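Local atomic coordinates of transketolase (PDB entry 3L84), a protein that belongs to the thiamine diphosphate-binding transketolase family, its chain combining two domains of the cofactor-binding type with a C-terminal domain in a two-chain assembly. Residues G119-V124 with M394-N399; S498-K503 with S533-W538; G516-K521 with V556-C561. All coordinates share one frame; numbering follows the deposited sequence.

Interaction 1: residues G119-V124 with M394-N399; sequences GVANAV and MAAINN
An alanine-lined helix crossing joins the thiamine diphosphate-binding and pyrimidine-binding regions of the chain, with Ala121 on helix 118-137 set against Ala396 on helix 391-404. The short helical segments approach to 7.1 Å between axes and cross at -58°, a close approach, consistent with alanines at the crossing point. Both alanines direct their methyl groups into the interface, and Ala121 CB meets Ala396 CB end to end at 3.5 Å. The backbones come together nearby, where Asn122 CA and Ile397 CA are 4.9 Å apart.

On one flank the Asn122 side chain starts away from the other helix, but its end comes back to lie near Ala396 and Asn399. The part of Asn399 nearest to Asn122 is its CB. The amide of Asn399 is taken up within its own half of the contact, where OD1 bonds to His435 and ND2 to the Ala424 carbonyl.

All the touching residues are buried. Helix 158-169 packs on both helices, placing Ala163 on Ala121, Ile159 on Ala396 and Leu166 on Ile397. Ile397 extends the contact along the other flank. Its CG1 stands anti to its own carbonyl carbon (chi1 -77°), which lays this branch beside the neighbouring helix, with Ile397 CG1 at 3.5 Å from Ala121 O. The branch then continues to its terminal methyl, which meets Val124 at an oblique angle: Val124 CG1 lies 4.2 Å from Ile397 CD1.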
loop_
_atom_site.group_PDB
_atom_site.type_symbol
_atom_site.label_atom_id
_atom_site.label_comp_id
_atom_site.label_asym_id
_atom_site.label_seq_id
_atom_site.Cartn_x
_atom_site.Cartn_y
_atom_site.Cartn_z
ATOM N N GLY A 119 -9.244 -10.809 -1.733
ATOM C CA GLY A 119 -10.422 -11.636 -1.563
ATOM C C GLY A 119 -10.374 -12.452 -0.276
ATOM O O GLY A 119 -11.403 -12.696 0.348
ATOM N N VAL A 120 -9.197 -12.915 0.129
ATOM C CA VAL A 120 -9.047 -13.625 1.383
ATOM C C VAL A 120 -9.446 -12.713 2.551
ATOM O O VAL A 120 -10.219 -13.128 3.431
ATOM C CB VAL A 120 -7.602 -14.149 1.587
ATOM C CG1 VAL A 120 -7.430 -14.780 2.996
ATOM C CG2 VAL A 120 -7.256 -15.189 0.483
ATOM N N ALA A 121 -8.945 -11.464 2.552
ATOM C CA ALA A 121 -9.307 -10.517 3.591
ATOM C C ALA A 121 -10.792 -10.172 3.501
ATOM O O ALA A 121 -11.450 -9.982 4.520
ATOM C CB ALA A 121 -8.423 -9.253 3.503
ATOM N N ASN A 122 -11.339 -10.027 2.290
ATOM C CA ASN A 122 -12.779 -9.762 2.144
ATOM C C ASN A 122 -13.588 -10.913 2.758
ATOM O O ASN A 122 -14.593 -10.678 3.441
ATOM C CB ASN A 122 -13.186 -9.688 0.688
ATOM C CG ASN A 122 -12.528 -8.556 -0.089
ATOM O OD1 ASN A 122 -12.269 -7.437 0.445
ATOM N ND2 ASN A 122 -12.290 -8.825 -1.341
ATOM N N ALA A 123 -13.145 -12.146 2.526
ATOM C CA ALA A 123 -13.886 -13.271 3.051
ATOM C C ALA A 123 -13.856 -13.300 4.581
ATOM O O ALA A 123 -14.865 -13.587 5.229
ATOM C CB ALA A 123 -13.346 -14.566 2.478
ATOM N N VAL A 124 -12.694 -12.998 5.168
ATOM C CA VAL A 124 -12.622 -12.822 6.621
ATOM C C VAL A 124 -13.593 -11.744 7.055
ATOM O O VAL A 124 -14.290 -11.880 8.069
ATOM C CB VAL A 124 -11.188 -12.519 7.063
ATOM C CG1 VAL A 124 -11.149 -12.022 8.534
ATOM C CG2 VAL A 124 -10.293 -13.749 6.865
HETATM N N MSE A 394 -7.701 -4.256 7.393
HETATM C CA MSE A 394 -8.845 -3.492 7.908
HETATM C C MSE A 394 -9.723 -2.978 6.785
HETATM O O MSE A 394 -10.966 -3.137 6.783
HETATM C CB MSE A 394 -8.363 -2.303 8.753
HETATM C CG MSE A 394 -9.455 -1.321 9.102
HETATM SE SE MSE A 394 -8.835 0.136 10.227
HETATM C CE MSE A 394 -7.688 1.039 8.907
ATOM N N ALA A 395 -9.099 -2.325 5.814
ATOM C CA ALA A 395 -9.904 -1.771 4.715
ATOM C C ALA A 395 -10.589 -2.863 3.886
ATOM O O ALA A 395 -11.741 -2.693 3.491
ATOM C CB ALA A 395 -9.016 -0.874 3.832
ATOM N N ALA A 396 -9.920 -3.960 3.583
ATOM C CA ALA A 396 -10.511 -5.056 2.816
ATOM C C ALA A 396 -11.634 -5.729 3.607
ATOM O O ALA A 396 -12.668 -6.131 3.049
ATOM C CB ALA A 396 -9.429 -6.065 2.374
ATOM N N ILE A 397 -11.463 -5.864 4.905
ATOM C CA ILE A 397 -12.531 -6.417 5.779
ATOM C C ILE A 397 -13.740 -5.500 5.770
ATOM O O ILE A 397 -14.878 -5.955 5.611
ATOM C CB ILE A 397 -12.000 -6.601 7.230
ATOM C CG1 ILE A 397 -11.132 -7.848 7.308
ATOM C CG2 ILE A 397 -13.137 -6.623 8.281
ATOM C CD1 ILE A 397 -10.211 -7.967 8.511
ATOM N N ASN A 398 -13.505 -4.194 5.892
ATOM C CA ASN A 398 -14.617 -3.257 5.898
ATOM C C ASN A 398 -15.272 -3.115 4.533
ATOM O O ASN A 398 -16.476 -2.851 4.460
ATOM C CB ASN A 398 -14.168 -1.918 6.467
ATOM C CG ASN A 398 -14.217 -1.855 7.977
ATOM O OD1 ASN A 398 -13.604 -0.900 8.579
ATOM N ND2 ASN A 398 -14.920 -2.732 8.591
ATOM N N ASN A 399 -14.545 -3.379 3.439
ATOM C CA ASN A 399 -15.200 -3.475 2.126
ATOM C C ASN A 399 -16.267 -4.565 2.150
ATOM O O ASN A 399 -17.352 -4.398 1.593
ATOM C CB ASN A 399 -14.187 -3.760 1.025
ATOM C CG ASN A 399 -13.336 -2.592 0.648
ATOM O OD1 ASN A 399 -13.613 -1.447 0.984
ATOM N ND2 ASN A 399 -12.258 -2.885 -0.093
#

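Interaction 2: residues S498-K503 with S533-W538; sequences SRQKLK and SGSEVW
One face of the Trp538 indole is covered by the aliphatic part of Lys503, while the amide of Gln500 comes to Ser535 through its nitrogen end. Lys503 CG sits 3.5 Å from the centroid of the five-membered ring and only 4° off its normal, the geometry of a CH-pi contact. Lys503 CB lies over the middle of the indole, 3.5 Å from Trp538 CD2. Bends at chi2 (-76°) and chi3 keep Lys503 CE beside the six-membered ring, 4.0 Å from Trp538 CZ2, and only the ammonium end leads away, to a salt bridge with Asp337. Both residues also touch a crystal neighbour, so lattice packing may influence this outer part.

Deeper in, the Leu502 methyl CD2 packs on Ser535 CB at 3.6 Å. The polar link is a relay: Gln500 NE2 donates to a water at 2.9 Å, the water donates to Ser535 OG at 2.7 Å, and Ser535 OG in turn donates to Glu536 OE2 at 2.6 Å, on the syn side but 33° out of the carboxylate plane. Arg472 and the Ala586 backbone N hold Glu536 OE1, which would limit movement of that carboxylate.

The contact joins the pyrimidine-binding region to the C-terminal region, as a loop packed on a strand-to-helix turn: 498-503 follows strand 493-496 of the parallel sheet, and 533-538 runs from the turn after strand 528-532 into the first residues of helix 537-549. Phe615 of helix 611-617 packs against both Gln500 and Glu536.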
loop_
_atom_site.group_PDB
_atom_site.type_symbol
_atom_site.label_atom_id
_atom_site.label_comp_id
_atom_site.label_asym_id
_atom_site.label_seq_id
_atom_site.Cartn_x
_atom_site.Cartn_y
_atom_site.Cartn_z
ATOM N N SER A 498 -7.309 17.099 11.119
ATOM C CA SER A 498 -6.129 17.624 11.784
ATOM C C SER A 498 -5.876 17.043 13.148
ATOM O O SER A 498 -6.832 16.688 13.874
ATOM C CB SER A 498 -6.220 19.145 11.907
ATOM O OG SER A 498 -7.188 19.529 12.882
ATOM N N ARG A 499 -4.594 16.932 13.504
ATOM C CA ARG A 499 -4.162 16.650 14.879
ATOM C C ARG A 499 -4.425 17.880 15.745
ATOM O O ARG A 499 -4.832 17.800 16.898
ATOM C CB ARG A 499 -2.650 16.310 14.884
ATOM C CG ARG A 499 -2.143 15.870 16.225
ATOM C CD ARG A 499 -0.633 15.812 16.321
ATOM N NE ARG A 499 -0.289 15.236 17.635
ATOM C CZ ARG A 499 0.817 15.478 18.332
ATOM N NH1 ARG A 499 0.981 14.882 19.517
ATOM N NH2 ARG A 499 1.754 16.314 17.881
ATOM N N GLN A 500 -4.033 19.036 15.211
ATOM C CA GLN A 500 -3.941 20.285 15.943
ATOM C C GLN A 500 -5.240 21.095 15.863
ATOM O O GLN A 500 -6.035 20.954 14.938
ATOM C CB GLN A 500 -2.775 21.154 15.437
ATOM C CG GLN A 500 -3.012 21.894 14.094
ATOM C CD GLN A 500 -2.826 21.059 12.849
ATOM O OE1 GLN A 500 -2.778 19.815 12.917
ATOM N NE2 GLN A 500 -2.824 21.721 11.695
ATOM N N LYS A 501 -5.440 21.991 16.833
ATOM C CA LYS A 501 -6.617 22.815 16.885
ATOM C C LYS A 501 -6.682 23.776 15.693
ATOM O O LYS A 501 -5.684 24.459 15.370
ATOM C CB LYS A 501 -6.595 23.645 18.177
ATOM C CG LYS A 501 -7.891 24.405 18.425
ATOM C CD LYS A 501 -7.897 25.192 19.748
ATOM C CE LYS A 501 -7.931 24.282 20.921
ATOM N NZ LYS A 501 -8.332 25.028 22.166
ATOM N N LEU A 502 -7.873 23.871 15.105
ATOM C CA LEU A 502 -8.193 24.827 14.040
ATOM C C LEU A 502 -9.216 25.851 14.506
ATOM O O LEU A 502 -10.022 25.597 15.406
ATOM C CB LEU A 502 -8.765 24.101 12.813
ATOM C CG LEU A 502 -7.953 22.897 12.301
ATOM C CD1 LEU A 502 -8.555 22.378 11.000
ATOM C CD2 LEU A 502 -6.472 23.217 12.158
ATOM N N LYS A 503 -9.265 26.973 13.812
ATOM C CA LYS A 503 -10.150 28.058 14.182
ATOM C C LYS A 503 -11.490 27.913 13.516
ATOM O O LYS A 503 -11.620 27.702 12.330
ATOM C CB LYS A 503 -9.543 29.397 13.789
ATOM C CG LYS A 503 -8.210 29.703 14.445
ATOM C CD LYS A 503 -8.302 30.129 15.924
ATOM C CE LYS A 503 -9.328 31.226 16.201
ATOM N NZ LYS A 503 -9.274 31.771 17.625
ATOM N N SER A 533 -7.996 24.666 1.836
ATOM C CA SER A 533 -8.780 23.675 2.547
ATOM C C SER A 533 -8.233 23.491 3.967
ATOM O O SER A 533 -7.087 23.835 4.288
ATOM C CB SER A 533 -8.758 22.327 1.827
ATOM O OG SER A 533 -7.468 21.763 1.833
ATOM N N GLY A 534 -9.036 22.885 4.823
ATOM C CA GLY A 534 -8.610 22.446 6.114
ATOM C C GLY A 534 -7.884 23.491 6.912
ATOM O O GLY A 534 -8.339 24.651 7.009
ATOM N N SER A 535 -6.767 23.095 7.485
ATOM C CA SER A 535 -5.965 23.927 8.361
ATOM C C SER A 535 -5.412 25.182 7.726
ATOM O O SER A 535 -4.936 26.041 8.464
ATOM C CB SER A 535 -4.827 23.122 8.983
ATOM O OG SER A 535 -4.057 22.481 7.958
ATOM N N GLU A 536 -5.459 25.327 6.407
ATOM C CA GLU A 536 -4.923 26.553 5.770
ATOM C C GLU A 536 -5.944 27.641 5.526
ATOM O O GLU A 536 -5.589 28.731 5.086
ATOM C CB GLU A 536 -4.182 26.168 4.469
ATOM C CG GLU A 536 -2.823 25.581 4.744
ATOM C CD GLU A 536 -2.883 24.258 5.470
ATOM O OE1 GLU A 536 -3.297 23.263 4.819
ATOM O OE2 GLU A 536 -2.534 24.192 6.674
ATOM N N VAL A 537 -7.212 27.390 5.826
ATOM C CA VAL A 537 -8.238 28.402 5.543
ATOM C C VAL A 537 -8.055 29.644 6.408
ATOM O O VAL A 537 -8.144 30.769 5.943
ATOM C CB VAL A 537 -9.679 27.807 5.692
ATOM C CG1 VAL A 537 -10.753 28.914 5.571
ATOM C CG2 VAL A 537 -9.918 26.757 4.638
ATOM N N TRP A 538 -7.761 29.452 7.680
ATOM C CA TRP A 538 -7.598 30.577 8.572
ATOM C C TRP A 538 -6.409 31.444 8.146
ATOM O O TRP A 538 -6.479 32.680 8.174
ATOM C CB TRP A 538 -7.395 30.037 9.994
ATOM C CG TRP A 538 -7.503 31.090 10.985
ATOM C CD1 TRP A 538 -6.492 31.609 11.738
ATOM C CD2 TRP A 538 -8.706 31.791 11.364
ATOM N NE1 TRP A 538 -6.990 32.594 12.570
ATOM C CE2 TRP A 538 -8.344 32.716 12.359
ATOM C CE3 TRP A 538 -10.050 31.721 10.950
ATOM C CZ2 TRP A 538 -9.283 33.568 12.956
ATOM C CZ3 TRP A 538 -10.981 32.550 11.542
ATOM C CH2 TRP A 538 -10.592 33.468 12.532
HETATM O O HOH W 1 -3.090 20.278 9.202
#

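Interaction 3: residues G516-K521 with V556-C561; sequences GAYLLK and VVSMPC
Tyr518 and Ser558 form an antiparallel hydrogen-bonded pair, with Tyr518 N to Ser558 O at 2.9 Å and Ser558 N to Tyr518 O at 3.0 Å, next to the non-hydrogen-bonded pair Leu519-Val557. The register then slips by one in a classic beta bulge: Val556 O accepts from Leu520 N at 2.8 Å and, more loosely, from Lys521 N at 3.3 Å, while Val556 N returns to Lys521 O. At the opposite end Cys561 N bonds to Gly516 O at 3.0 Å, nearly straight (169°) and on a lone pair.

With CG between its backbone N and carbonyl carbon (chi1 65°), Tyr518 lays its ring back over Ser558, whose CB meets one ring face. Leu520 CD1 touches that same CB at 3.7 Å. Both hydroxyls, Tyr518 OH and Ser558 OG, bond to one carboxylate oxygen of Glu478. On the face carrying Leu519 and Val557, Ala517 CB contacts Val557 CG1 at 3.6 Å.

Strand 518-521 is an outermost strand, within this chain, of the mixed sheet of the C-terminal region, and 554-558 separates it from 528-532. Helix 537-549 packs on Val556 and Leu520, and helix 570-576 supplies Leu576 to Leu519 and Val557.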
loop_
_atom_site.group_PDB
_atom_site.type_symbol
_atom_site.label_atom_id
_atom_site.label_comp_id
_atom_site.label_asym_id
_atom_site.label_seq_id
_atom_site.Cartn_x
_atom_site.Cartn_y
_atom_site.Cartn_z
ATOM N N GLY A 516 -18.530 21.880 -2.821
ATOM C CA GLY A 516 -17.103 21.546 -2.787
ATOM C C GLY A 516 -16.196 22.690 -2.385
ATOM O O GLY A 516 -15.278 22.508 -1.600
ATOM N N ALA A 517 -16.437 23.840 -2.974
ATOM C CA ALA A 517 -15.779 25.083 -2.568
ATOM C C ALA A 517 -16.844 26.141 -2.449
ATOM O O ALA A 517 -17.854 26.079 -3.174
ATOM C CB ALA A 517 -14.714 25.514 -3.591
ATOM N N TYR A 518 -16.653 27.118 -1.558
ATOM C CA TYR A 518 -17.628 28.201 -1.383
ATOM C C TYR A 518 -16.902 29.443 -0.888
ATOM O O TYR A 518 -15.744 29.364 -0.439
ATOM C CB TYR A 518 -18.752 27.766 -0.421
ATOM C CG TYR A 518 -18.310 27.509 0.989
ATOM C CD1 TYR A 518 -18.447 28.485 1.950
ATOM C CD2 TYR A 518 -17.786 26.286 1.384
ATOM C CE1 TYR A 518 -18.027 28.278 3.258
ATOM C CE2 TYR A 518 -17.380 26.082 2.670
ATOM C CZ TYR A 518 -17.527 27.061 3.623
ATOM O OH TYR A 518 -17.151 26.890 4.931
ATOM N N LEU A 519 -17.585 30.578 -0.954
ATOM C CA LEU A 519 -16.977 31.840 -0.516
ATOM C C LEU A 519 -17.170 32.092 0.982
ATOM O O LEU A 519 -18.292 32.042 1.472
ATOM C CB LEU A 519 -17.561 33.026 -1.304
ATOM C CG LEU A 519 -17.044 33.226 -2.723
ATOM C CD1 LEU A 519 -17.933 34.184 -3.472
ATOM C CD2 LEU A 519 -15.595 33.743 -2.689
ATOM N N LEU A 520 -16.074 32.377 1.686
ATOM C CA LEU A 520 -16.077 32.878 3.074
ATOM C C LEU A 520 -15.980 34.396 3.102
ATOM O O LEU A 520 -16.365 35.028 4.087
ATOM C CB LEU A 520 -14.873 32.331 3.880
ATOM C CG LEU A 520 -14.982 30.884 4.209
ATOM C CD1 LEU A 520 -13.670 30.404 4.783
ATOM C CD2 LEU A 520 -16.114 30.645 5.204
ATOM N N LYS A 521 -15.396 34.981 2.059
ATOM C CA LYS A 521 -15.209 36.433 1.977
ATOM C C LYS A 521 -15.304 36.783 0.528
ATOM O O LYS A 521 -14.710 36.098 -0.316
ATOM C CB LYS A 521 -13.847 36.851 2.554
ATOM C CG LYS A 521 -13.553 38.332 2.533
ATOM C CD LYS A 521 -12.184 38.562 3.159
ATOM C CE LYS A 521 -11.697 39.980 3.070
ATOM N NZ LYS A 521 -10.624 40.158 4.098
ATOM N N VAL A 556 -12.005 34.981 -0.433
ATOM C CA VAL A 556 -11.453 33.811 0.236
ATOM C C VAL A 556 -12.446 32.677 0.034
ATOM O O VAL A 556 -13.638 32.813 0.334
ATOM C CB VAL A 556 -11.217 34.034 1.731
ATOM C CG1 VAL A 556 -10.670 32.763 2.368
ATOM C CG2 VAL A 556 -10.238 35.214 1.977
ATOM N N VAL A 557 -11.923 31.587 -0.487
ATOM C CA VAL A 557 -12.656 30.383 -0.777
ATOM C C VAL A 557 -12.177 29.251 0.101
ATOM O O VAL A 557 -10.969 28.988 0.179
ATOM C CB VAL A 557 -12.442 29.990 -2.260
ATOM C CG1 VAL A 557 -13.008 28.571 -2.559
ATOM C CG2 VAL A 557 -13.052 31.027 -3.218
ATOM N N SER A 558 -13.131 28.603 0.765
ATOM C CA SER A 558 -12.871 27.341 1.443
ATOM C C SER A 558 -13.263 26.188 0.523
ATOM O O SER A 558 -14.364 26.204 -0.055
ATOM C CB SER A 558 -13.630 27.255 2.760
ATOM O OG SER A 558 -13.341 26.002 3.404
HETATM N N MSE A 559 -12.363 25.237 0.344
HETATM C CA MSE A 559 -12.584 24.100 -0.536
HETATM C C MSE A 559 -12.460 22.800 0.249
HETATM O O MSE A 559 -11.456 22.065 0.138
HETATM C CB MSE A 559 -11.591 24.127 -1.698
HETATM C CG MSE A 559 -11.884 23.077 -2.794
HETATM SE SE MSE A 559 -10.512 22.867 -4.106
HETATM C CE MSE A 559 -9.184 22.164 -2.893
ATOM N N PRO A 560 -13.498 22.440 0.995
ATOM C CA PRO A 560 -13.476 21.183 1.710
ATOM C C PRO A 560 -13.473 19.967 0.808
ATOM O O PRO A 560 -13.084 18.902 1.278
ATOM C CB PRO A 560 -14.738 21.269 2.587
ATOM C CG PRO A 560 -15.620 22.236 1.882
ATOM C CD PRO A 560 -14.677 23.264 1.343
ATOM N N CYS A 561 -13.935 20.060 -0.441
ATOM C CA CYS A 561 -13.930 18.890 -1.315
ATOM C C CYS A 561 -13.669 19.275 -2.772
ATOM O O CYS A 561 -14.545 19.762 -3.477
ATOM C CB CYS A 561 -15.216 18.092 -1.150
ATOM S SG CYS A 561 -15.192 16.567 -2.127
#

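In the fold
From the N terminus, interaction 1 comes first: helix 118-137 meets helix 391-404, closing a loop of 269 residues and tying the thiamine diphosphate-binding region to the pyrimidine-binding region. It closes before the others open, and its centre lies 33 Å from that of interaction 2 and 36 Å from that of interaction 3. Those two cross, because the segments alternate as 498-503, 516-521, 533-538 and 556-561. Interaction 2 closes a loop of 29 residues and joins the loop after strand 493-496 to the start of helix 537-549; interaction 3 closes a loop of 34 residues at an edge of the C-terminal mixed sheet. They touch where Val537 meets Leu520 and Ser558, and where Ser533 meets Met559.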